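Local atomic coordinates of endo-beta-1,2-glucanase (Talaromyces funiculosus, PDB entry 6IMV), a protein that hydrolyses internal beta-1,2-glycosidic bonds of beta-1,2-glucans, as an endo-acting glycoside hydrolase. Residues 140-145 with 151-156; 287-292 with 335-340; 311-316 with 453-458. One frame throughout, in Å; residues are numbered along the deposited sequence.

Contact 1 (140-145 with 151-156). With BGC (beta-D-glucopyranose), chain D.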
loop_
_atom_site.group_PDB
_atom_site.type_symbol
_atom_site.label_atom_id
_atom_site.label_comp_id
_atom_site.label_asym_id
_atom_site.label_seq_id
_atom_site.Cartn_x
_atom_site.Cartn_y
_atom_site.Cartn_z
ATOM N N PHE A 140 -0.096 11.093 -15.472
ATOM C CA PHE A 140 -0.495 9.975 -14.641
ATOM C C PHE A 140 -0.023 8.676 -15.296
ATOM O O PHE A 140 0.357 8.674 -16.473
ATOM C CB PHE A 140 -2.017 9.968 -14.470
ATOM C CG PHE A 140 -2.561 11.192 -13.782
ATOM C CD1 PHE A 140 -2.493 11.314 -12.403
ATOM C CD2 PHE A 140 -3.137 12.225 -14.505
ATOM C CE1 PHE A 140 -3.003 12.431 -11.762
ATOM C CE2 PHE A 140 -3.643 13.342 -13.863
ATOM C CZ PHE A 140 -3.578 13.444 -12.492
ATOM N N LEU A 141 -0.060 7.584 -14.529
ATOM C CA LEU A 141 0.390 6.283 -15.013
ATOM C C LEU A 141 -0.776 5.299 -15.032
ATOM O O LEU A 141 -1.485 5.138 -14.038
ATOM C CB LEU A 141 1.500 5.743 -14.109
ATOM C CG LEU A 141 2.771 6.584 -14.011
ATOM C CD1 LEU A 141 3.745 5.940 -13.037
ATOM C CD2 LEU A 141 3.419 6.777 -15.374
ATOM N N PRO A 142 -0.953 4.550 -16.141
ATOM C CA PRO A 142 -1.843 3.397 -16.173
ATOM C C PRO A 142 -1.100 2.215 -15.536
ATOM O O PRO A 142 0.007 2.394 -15.075
ATOM C CB PRO A 142 -2.025 3.181 -17.676
ATOM C CG PRO A 142 -0.664 3.508 -18.230
ATOM C CD PRO A 142 -0.194 4.684 -17.394
ATOM N N TRP A 143 -1.700 1.029 -15.537
ATOM C CA TRP A 143 -0.911 -0.202 -15.394
ATOM C C TRP A 143 0.026 -0.293 -16.603
ATOM O O TRP A 143 -0.399 -0.042 -17.730
ATOM C CB TRP A 143 -1.810 -1.434 -15.278
ATOM C CG TRP A 143 -2.493 -1.560 -13.955
ATOM C CD1 TRP A 143 -3.520 -0.796 -13.485
ATOM C CD2 TRP A 143 -2.207 -2.523 -12.924
ATOM N NE1 TRP A 143 -3.893 -1.218 -12.238
ATOM C CE2 TRP A 143 -3.101 -2.270 -11.865
ATOM C CE3 TRP A 143 -1.289 -3.572 -12.794
ATOM C CZ2 TRP A 143 -3.092 -3.016 -10.687
ATOM C CZ3 TRP A 143 -1.282 -4.313 -11.631
ATOM C CH2 TRP A 143 -2.174 -4.036 -10.593
ATOM N N PHE A 144 1.295 -0.606 -16.353
ATOM C CA PHE A 144 2.347 -0.492 -17.358
ATOM C C PHE A 144 3.237 -1.737 -17.346
ATOM O O PHE A 144 3.338 -2.439 -16.345
ATOM C CB PHE A 144 3.201 0.759 -17.121
ATOM C CG PHE A 144 3.751 0.905 -15.724
ATOM C CD1 PHE A 144 4.876 0.197 -15.319
ATOM C CD2 PHE A 144 3.154 1.765 -14.818
ATOM C CE1 PHE A 144 5.372 0.334 -14.030
ATOM C CE2 PHE A 144 3.663 1.917 -13.536
ATOM C CZ PHE A 144 4.772 1.200 -13.142
ATOM N N THR A 145 3.900 -1.957 -18.485
ATOM C CA THR A 145 4.925 -2.959 -18.665
ATOM C C THR A 145 6.277 -2.275 -18.455
ATOM O O THR A 145 6.565 -1.293 -19.121
ATOM C CB THR A 145 4.818 -3.593 -20.059
ATOM O OG1 THR A 145 3.526 -4.190 -20.186
ATOM C CG2 THR A 145 5.897 -4.618 -20.325
ATOM N N LEU A 151 8.530 2.485 -20.771
ATOM C CA LEU A 151 7.210 2.030 -20.365
ATOM C C LEU A 151 6.256 2.011 -21.563
ATOM O O LEU A 151 6.280 2.904 -22.420
ATOM C CB LEU A 151 6.639 2.965 -19.297
ATOM C CG LEU A 151 7.351 2.983 -17.947
ATOM C CD1 LEU A 151 6.608 3.867 -16.962
ATOM C CD2 LEU A 151 7.536 1.583 -17.398
ATOM N N THR A 152 5.396 0.991 -21.559
ATOM C CA THR A 152 4.176 0.938 -22.346
ATOM C C THR A 152 3.020 0.613 -21.405
ATOM O O THR A 152 3.208 -0.066 -20.399
ATOM C CB THR A 152 4.278 -0.106 -23.469
ATOM O OG1 THR A 152 4.529 -1.381 -22.883
ATOM C CG2 THR A 152 5.374 0.219 -24.462
ATOM N N PRO A 153 1.783 1.058 -21.705
ATOM C CA PRO A 153 0.622 0.541 -20.989
ATOM C C PRO A 153 0.557 -0.981 -21.197
ATOM O O PRO A 153 0.961 -1.472 -22.252
ATOM C CB PRO A 153 -0.573 1.256 -21.640
ATOM C CG PRO A 153 0.032 2.453 -22.364
ATOM C CD PRO A 153 1.433 2.032 -22.756
ATOM N N THR A 154 0.065 -1.720 -20.200
ATOM C CA THR A 154 -0.310 -3.108 -20.456
ATOM C C THR A 154 -1.467 -3.073 -21.461
ATOM O O THR A 154 -2.114 -2.038 -21.613
ATOM C CB THR A 154 -0.687 -3.862 -19.181
ATOM O OG1 THR A 154 -1.896 -3.312 -18.660
ATOM C CG2 THR A 154 0.398 -3.823 -18.133
ATOM N N TRP A 155 -1.694 -4.187 -22.160
ATOM C CA TRP A 155 -2.705 -4.268 -23.211
ATOM C C TRP A 155 -4.042 -3.720 -22.716
ATOM O O TRP A 155 -4.626 -2.839 -23.342
ATOM C CB TRP A 155 -2.887 -5.701 -23.701
ATOM C CG TRP A 155 -4.083 -5.848 -24.589
ATOM C CD1 TRP A 155 -5.263 -6.467 -24.291
ATOM C CD2 TRP A 155 -4.225 -5.324 -25.920
ATOM N NE1 TRP A 155 -6.120 -6.385 -25.355
ATOM C CE2 TRP A 155 -5.511 -5.692 -26.370
ATOM C CE3 TRP A 155 -3.395 -4.582 -26.767
ATOM C CZ2 TRP A 155 -5.975 -5.349 -27.638
ATOM C CZ3 TRP A 155 -3.857 -4.242 -28.021
ATOM C CH2 TRP A 155 -5.129 -4.628 -28.451
ATOM N N ASP A 156 -4.496 -4.253 -21.578
ATOM C CA ASP A 156 -5.792 -3.920 -20.998
ATOM C C ASP A 156 -5.882 -2.433 -20.627
ATOM O O ASP A 156 -6.976 -1.928 -20.441
ATOM C CB ASP A 156 -6.084 -4.756 -19.745
ATOM C CG ASP A 156 -6.913 -6.000 -19.994
ATOM O OD1 ASP A 156 -7.441 -6.149 -21.111
ATOM O OD2 ASP A 156 -7.008 -6.827 -19.065
HETATM C C2 BGC D . -7.173 -1.471 -7.475
HETATM C C3 BGC D . -6.258 -0.714 -8.431
HETATM C C4 BGC D . -6.856 -0.708 -9.833
HETATM C C5 BGC D . -8.262 -0.112 -9.755
HETATM C C6 BGC D . -9.016 -0.057 -11.065
HETATM C C1 BGC D . -8.574 -0.888 -7.535
HETATM O O2 BGC D . -6.720 -1.315 -6.136
HETATM O O3 BGC D . -4.962 -1.303 -8.483
HETATM O O4 BGC D . -6.042 0.079 -10.687
HETATM O O5 BGC D . -9.063 -0.876 -8.864
HETATM O O6 BGC D . -9.138 -1.364 -11.579
#

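Contact 2 (287-292 with 335-340)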
loop_
_atom_site.group_PDB
_atom_site.type_symbol
_atom_site.label_atom_id
_atom_site.label_comp_id
_atom_site.label_asym_id
_atom_site.label_seq_id
_atom_site.Cartn_x
_atom_site.Cartn_y
_atom_site.Cartn_z
ATOM N N ILE A 287 -19.153 -10.603 17.273
ATOM C CA ILE A 287 -19.227 -12.043 17.054
ATOM C C ILE A 287 -18.758 -12.743 18.330
ATOM O O ILE A 287 -17.724 -12.390 18.899
ATOM C CB ILE A 287 -18.420 -12.473 15.812
ATOM C CG1 ILE A 287 -19.034 -11.908 14.529
ATOM C CG2 ILE A 287 -18.302 -13.992 15.744
ATOM C CD1 ILE A 287 -18.266 -12.249 13.280
ATOM N N GLY A 288 -19.539 -13.741 18.762
ATOM C CA GLY A 288 -19.309 -14.446 20.022
ATOM C C GLY A 288 -19.117 -13.462 21.160
ATOM O O GLY A 288 -19.927 -12.542 21.325
ATOM N N ASN A 289 -18.005 -13.617 21.890
ATOM C CA ASN A 289 -17.696 -12.814 23.070
ATOM C C ASN A 289 -16.826 -11.599 22.707
ATOM O O ASN A 289 -16.269 -10.951 23.592
ATOM C CB ASN A 289 -17.011 -13.659 24.149
ATOM C CG ASN A 289 -15.684 -14.241 23.711
ATOM O OD1 ASN A 289 -15.234 -14.032 22.589
ATOM N ND2 ASN A 289 -15.067 -15.026 24.577
ATOM N N VAL A 290 -16.707 -11.285 21.412
ATOM C CA VAL A 290 -15.869 -10.167 20.964
ATOM C C VAL A 290 -16.786 -9.033 20.511
ATOM O O VAL A 290 -17.457 -9.162 19.504
ATOM C CB VAL A 290 -14.886 -10.566 19.843
ATOM C CG1 VAL A 290 -14.111 -9.361 19.330
ATOM C CG2 VAL A 290 -13.923 -11.660 20.279
ATOM N N GLY A 291 -16.792 -7.937 21.278
ATOM C CA GLY A 291 -17.479 -6.703 20.909
ATOM C C GLY A 291 -18.692 -6.420 21.792
ATOM O O GLY A 291 -18.909 -7.101 22.784
ATOM N N PRO A 292 -19.531 -5.420 21.455
ATOM C CA PRO A 292 -19.425 -4.704 20.185
ATOM C C PRO A 292 -18.205 -3.776 20.088
ATOM O O PRO A 292 -17.805 -3.193 21.083
ATOM C CB PRO A 292 -20.729 -3.896 20.135
ATOM C CG PRO A 292 -21.077 -3.671 21.591
ATOM C CD PRO A 292 -20.647 -4.941 22.285
ATOM N N SER A 335 -10.020 -12.763 14.227
ATOM C CA SER A 335 -9.273 -13.942 13.824
ATOM C C SER A 335 -9.185 -14.960 14.972
ATOM O O SER A 335 -9.272 -16.166 14.722
ATOM C CB SER A 335 -7.930 -13.579 13.269
ATOM O OG SER A 335 -8.062 -13.209 11.905
ATOM N N VAL A 336 -9.045 -14.477 16.215
ATOM C CA VAL A 336 -9.058 -15.349 17.391
ATOM C C VAL A 336 -10.429 -16.032 17.499
ATOM O O VAL A 336 -10.510 -17.244 17.566
ATOM C CB VAL A 336 -8.702 -14.584 18.683
ATOM C CG1 VAL A 336 -8.916 -15.442 19.929
ATOM C CG2 VAL A 336 -7.274 -14.044 18.641
ATOM N N VAL A 337 -11.514 -15.258 17.483
ATOM C CA VAL A 337 -12.845 -15.835 17.729
ATOM C C VAL A 337 -13.250 -16.766 16.568
ATOM O O VAL A 337 -13.955 -17.748 16.796
ATOM C CB VAL A 337 -13.896 -14.743 18.023
ATOM C CG1 VAL A 337 -14.293 -13.958 16.790
ATOM C CG2 VAL A 337 -15.127 -15.324 18.701
ATOM N N THR A 338 -12.788 -16.511 15.333
ATOM C CA THR A 338 -13.125 -17.401 14.198
ATOM C C THR A 338 -12.009 -18.431 13.962
ATOM O O THR A 338 -12.076 -19.191 13.010
ATOM C CB THR A 338 -13.458 -16.621 12.918
ATOM O OG1 THR A 338 -12.329 -15.862 12.485
ATOM C CG2 THR A 338 -14.646 -15.701 13.097
ATOM N N GLN A 339 -10.988 -18.432 14.830
ATOM C CA GLN A 339 -9.928 -19.464 14.916
ATOM C C GLN A 339 -9.086 -19.499 13.634
ATOM O O GLN A 339 -8.818 -20.572 13.097
ATOM C CB GLN A 339 -10.529 -20.842 15.220
ATOM C CG GLN A 339 -11.160 -20.930 16.599
ATOM C CD GLN A 339 -11.722 -22.314 16.817
ATOM O OE1 GLN A 339 -12.825 -22.625 16.395
ATOM N NE2 GLN A 339 -10.945 -23.172 17.449
ATOM N N VAL A 340 -8.627 -18.324 13.195
ATOM C CA VAL A 340 -7.789 -18.165 12.005
ATOM C C VAL A 340 -6.380 -17.773 12.450
ATOM O O VAL A 340 -6.205 -16.843 13.237
ATOM C CB VAL A 340 -8.387 -17.124 11.035
ATOM C CG1 VAL A 340 -7.544 -16.988 9.777
ATOM C CG2 VAL A 340 -9.831 -17.446 10.676
#

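Contact 3 (311-316 with 453-458)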
loop_
_atom_site.group_PDB
_atom_site.type_symbol
_atom_site.label_atom_id
_atom_site.label_comp_id
_atom_site.label_asym_id
_atom_site.label_seq_id
_atom_site.Cartn_x
_atom_site.Cartn_y
_atom_site.Cartn_z
ATOM N N GLU A 311 -0.130 7.720 4.161
ATOM C CA GLU A 311 0.301 8.770 3.226
ATOM C C GLU A 311 -0.141 10.173 3.673
ATOM O O GLU A 311 0.441 11.134 3.243
ATOM C CB GLU A 311 -0.224 8.462 1.824
ATOM C CG GLU A 311 0.218 7.098 1.314
ATOM C CD GLU A 311 0.303 6.980 -0.196
ATOM O OE1 GLU A 311 0.654 7.998 -0.872
ATOM O OE2 GLU A 311 0.003 5.890 -0.698
ATOM N N MET A 312 -1.173 10.295 4.508
ATOM C CA MET A 312 -1.623 11.603 4.995
ATOM C C MET A 312 -1.909 11.497 6.484
ATOM O O MET A 312 -2.217 10.414 6.973
ATOM C CB MET A 312 -2.872 12.078 4.248
ATOM C CG MET A 312 -2.626 12.261 2.761
ATOM S SD MET A 312 -4.040 12.944 1.904
ATOM C CE MET A 312 -3.891 14.689 2.305
ATOM N N PRO A 313 -1.774 12.602 7.250
ATOM C CA PRO A 313 -1.843 12.546 8.714
ATOM C C PRO A 313 -3.266 12.438 9.291
ATOM O O PRO A 313 -3.661 13.240 10.135
ATOM C CB PRO A 313 -1.159 13.864 9.118
ATOM C CG PRO A 313 -1.495 14.810 7.997
ATOM C CD PRO A 313 -1.458 13.952 6.749
ATOM N N TYR A 314 -3.992 11.399 8.874
ATOM C CA TYR A 314 -5.297 11.061 9.402
ATOM C C TYR A 314 -5.252 10.882 10.929
ATOM O O TYR A 314 -6.198 11.248 11.611
ATOM C CB TYR A 314 -5.812 9.777 8.738
ATOM C CG TYR A 314 -6.374 9.994 7.357
ATOM C CD1 TYR A 314 -7.711 10.309 7.188
ATOM C CD2 TYR A 314 -5.575 9.900 6.224
ATOM C CE1 TYR A 314 -8.245 10.520 5.930
ATOM C CE2 TYR A 314 -6.097 10.115 4.957
ATOM C CZ TYR A 314 -7.438 10.430 4.811
ATOM O OH TYR A 314 -7.986 10.654 3.577
ATOM N N TYR A 315 -4.161 10.312 11.458
ATOM C CA TYR A 315 -4.102 9.949 12.880
ATOM C C TYR A 315 -3.717 11.144 13.762
ATOM O O TYR A 315 -3.645 10.976 14.981
ATOM C CB TYR A 315 -3.180 8.747 13.093
ATOM C CG TYR A 315 -3.696 7.452 12.517
ATOM C CD1 TYR A 315 -5.001 7.333 12.052
ATOM C CD2 TYR A 315 -2.876 6.333 12.432
ATOM C CE1 TYR A 315 -5.465 6.150 11.501
ATOM C CE2 TYR A 315 -3.334 5.139 11.905
ATOM C CZ TYR A 315 -4.636 5.043 11.441
ATOM O OH TYR A 315 -5.108 3.874 10.915
ATOM N N ASP A 316 -3.522 12.335 13.167
ATOM C CA ASP A 316 -3.466 13.600 13.916
ATOM C C ASP A 316 -4.851 13.952 14.470
ATOM O O ASP A 316 -4.949 14.758 15.371
ATOM C CB ASP A 316 -2.954 14.768 13.062
ATOM C CG ASP A 316 -1.469 14.728 12.747
ATOM O OD1 ASP A 316 -0.842 13.745 13.109
ATOM O OD2 ASP A 316 -0.959 15.690 12.140
ATOM N N GLN A 453 4.448 17.898 7.204
ATOM C CA GLN A 453 5.405 19.013 7.215
ATOM C C GLN A 453 5.179 19.917 5.993
ATOM O O GLN A 453 5.080 21.139 6.111
ATOM C CB GLN A 453 6.824 18.458 7.239
ATOM C CG GLN A 453 7.900 19.527 7.338
ATOM C CD GLN A 453 9.257 18.931 7.069
ATOM O OE1 GLN A 453 9.433 17.711 7.087
ATOM N NE2 GLN A 453 10.229 19.794 6.814
ATOM N N LYS A 454 5.067 19.293 4.819
ATOM C CA LYS A 454 4.942 20.002 3.548
ATOM C C LYS A 454 3.545 20.634 3.453
ATOM O O LYS A 454 3.399 21.757 2.978
ATOM C CB LYS A 454 5.261 19.034 2.405
ATOM C CG LYS A 454 5.399 19.652 1.019
ATOM C CD LYS A 454 5.961 18.667 0.007
ATOM C CE LYS A 454 5.805 19.123 -1.430
ATOM N NZ LYS A 454 6.528 20.390 -1.691
ATOM N N MET A 455 2.519 19.920 3.932
ATOM C CA MET A 455 1.150 20.452 3.960
ATOM C C MET A 455 1.099 21.730 4.811
ATOM O O MET A 455 0.449 22.711 4.434
ATOM C CB MET A 455 0.162 19.426 4.521
ATOM C CG MET A 455 -0.113 18.262 3.578
ATOM S SD MET A 455 -1.356 17.136 4.269
ATOM C CE MET A 455 -2.856 17.958 3.744
ATOM N N LYS A 456 1.786 21.717 5.957
ATOM C CA LYS A 456 1.838 22.881 6.849
ATOM C C LYS A 456 2.551 24.038 6.139
ATOM O O LYS A 456 2.075 25.169 6.163
ATOM C CB LYS A 456 2.517 22.523 8.171
ATOM C CG LYS A 456 1.625 21.742 9.126
ATOM C CD LYS A 456 2.365 21.156 10.313
ATOM C CE LYS A 456 1.439 20.409 11.243
ATOM N NZ LYS A 456 2.191 19.707 12.306
ATOM N N ALA A 457 3.670 23.737 5.477
ATOM C CA ALA A 457 4.437 24.745 4.748
ATOM C C ALA A 457 3.607 25.334 3.593
ATOM O O ALA A 457 3.779 26.496 3.260
ATOM C CB ALA A 457 5.742 24.161 4.275
ATOM N N GLU A 458 2.683 24.552 3.012
ATOM C CA GLU A 458 1.870 25.005 1.870
ATOM C C GLU A 458 0.476 25.431 2.341
ATOM O O GLU A 458 -0.395 25.688 1.526
ATOM C CB GLU A 458 1.824 23.917 0.794
ATOM C CG GLU A 458 3.181 23.732 0.134
ATOM C CD GLU A 458 3.377 22.544 -0.801
ATOM O OE1 GLU A 458 2.381 21.842 -1.114
ATOM O OE2 GLU A 458 4.536 22.328 -1.201
#

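Contact 1 (140-145 with 151-156)
Phe144 and Pro153 face each other as an antiparallel non-hydrogen-bonded pair, their CA atoms 4.2 Å apart, with the hydrogen-bonded pair Thr145–Thr152 beside them in a short beta hairpin. Two backbone bonds bracket the proline: Thr145 N gives to Thr152 O at 2.8 Å, and Thr154 N gives to Trp143 O at 3.0 Å. The second donor stands 36° out of the carbonyl plane. Pro153 has no N-H to offer, and in its position the ladder asks for none.

The side chains of Phe144 and Pro153 diverge. The ring of Phe144 lies beside Leu151; chi1 of 52° sets CG between the backbone N and the carbonyl carbon. Leu151 places CD1 over one face of the ring, offset toward the rim, while its CD2 meets Phe144 CD1 at 3.6 Å. Thr145 and Thr152 project from the same face of the sheet, where Thr145 CB lies 3.6 Å from Thr152 OG1, while the Thr154 methyl settles against the backbone of Phe144. Pro142 and Pro153 add a looser ring-to-ring touch.

Trp143 sends its indole away from the hairpin and into the sugar pocket. Its NE1 donates to O4 of a bound glucose at 3.0 Å in an almost straight bond of 176°, the oxygen lying near the indole plane at the ring's edge. Asp165 OD1 binds the same glucose, and the ring of Trp157 meets the indole.

The hairpin edges a larger antiparallel sheet: Phe144 bonds through its backbone to Ser78 of strand 71-78. Helix 112-133 supports Pro142 and Leu151, and helix 163-182 packs against Leu141 and Trp143.

Contact 2 (287-292 with 335-340)
Val337, in the last turn of helix 318-337, makes a small apolar surface contact with the beta turn of the hairpin formed by strands 282-287 and 290-296. One valine meets two hydrophobic side chains and the backbone linking them. Val290 comes closest, its CG2 3.8 Å from Val337 CB, the two side chains crossing at a slant. Ile287 approaches with its short branch: CG2 is turned anti to the backbone N and stands 4.1 Å from Val337 CG1. The other methyl of the valine, CG2, points at the turn itself, 3.9 Å from Ile287 O, with the amide oxygen of Asn289 passing alongside.

Both backbones bend sharply here. Ile287 to Val290 is a type II' turn with Gly288 at its first corner, where positive phi suits glycine, and Val290 N closes it on Ile287 O at 2.9 Å. The helix finishes in a Schellman motif: Gln339 takes positive phi (64°), Val340 N reaches back to Ser335 O at 2.7 Å and Gln339 N to Val336 O at 3.0 Å.

Tyr285 of the first hairpin strand touches both Val290 and Val337. One turn back along the helix, Asn334 receives Ile287, and Cys333, disulfide-bonded to Cys487, receives Val290.

Contact 3 (311-316 with 453-458)
Met312 and Met455 meet tip to tip through their terminal methyls, CE to CE at 3.7 Å, their side chains crossing at about a right angle. Both are drawn out in the same way: CG lies anti to the carbonyl carbon, chi2 is extended, and the chain bends only at the last torsion, chi3 79° in Met312 and 85° in Met455. That final bend turns each methyl aside from the line of its own chain, and the Met312 methyl also comes to 4.0 Å from Met455 SD.

Pro313 takes the sulfur from another direction. Its ring crosses Met455 obliquely, with CD 4.0 Å from Met455 SD; from the sulfur, the proline CD and the Met312 methyl lie in directions about 80° apart. Pro313 is the centre of an inverse gamma turn, in which Tyr314 N bonds to Met312 O at 2.8 Å, before the chain runs into a 3-10 segment leading to helix 318-337. On the other side Met455 projects toward the loop from helix 448-457.

Aromatic residues pack against all three side chains. Phe464 of helix 461-475 touches each of them, Trp171 of helix 163-182 and Trp256 of helix 252-261 pack on Met312, and Phe260 packs on Met455.

Polar chemistry is kept to the margins. Lys454 NZ and Glu458 OE2 form a salt bridge of 2.8 Å along the helix, and Lys454 also bonds to Gln196. Asp316 OD2 bonds to the hydroxyl of Tyr461 and lies 5.1 Å from Lys456 NZ, not in contact, so any attraction would probably be weak. The contact between loop and helix is apolar and so probably rests on dispersion and burial, with the surrounding aromatic groups likely limiting the thioether chains.

Contacts 1 and 2 lie on opposite sides of the chain's centre, 42 Å apart between centres, and contact 3 stands 30 Å from contact 1 and 35 Å from contact 2. None touches another; contacts 1 and 3 come nearest, about 12 Å between nearest atoms. Along the chain, 140-145 with 151-156 closes before the others open, whereas the segments of contacts 2 and 3 alternate; 311-316 lies just before helix 318-337, and 335-340 takes in its C-terminal end. Of the three, contact 1 bears on the sugar pocket, through Trp143. Helix 163-182 links it to contact 3, since it carries Asp165 and also packs on Met312.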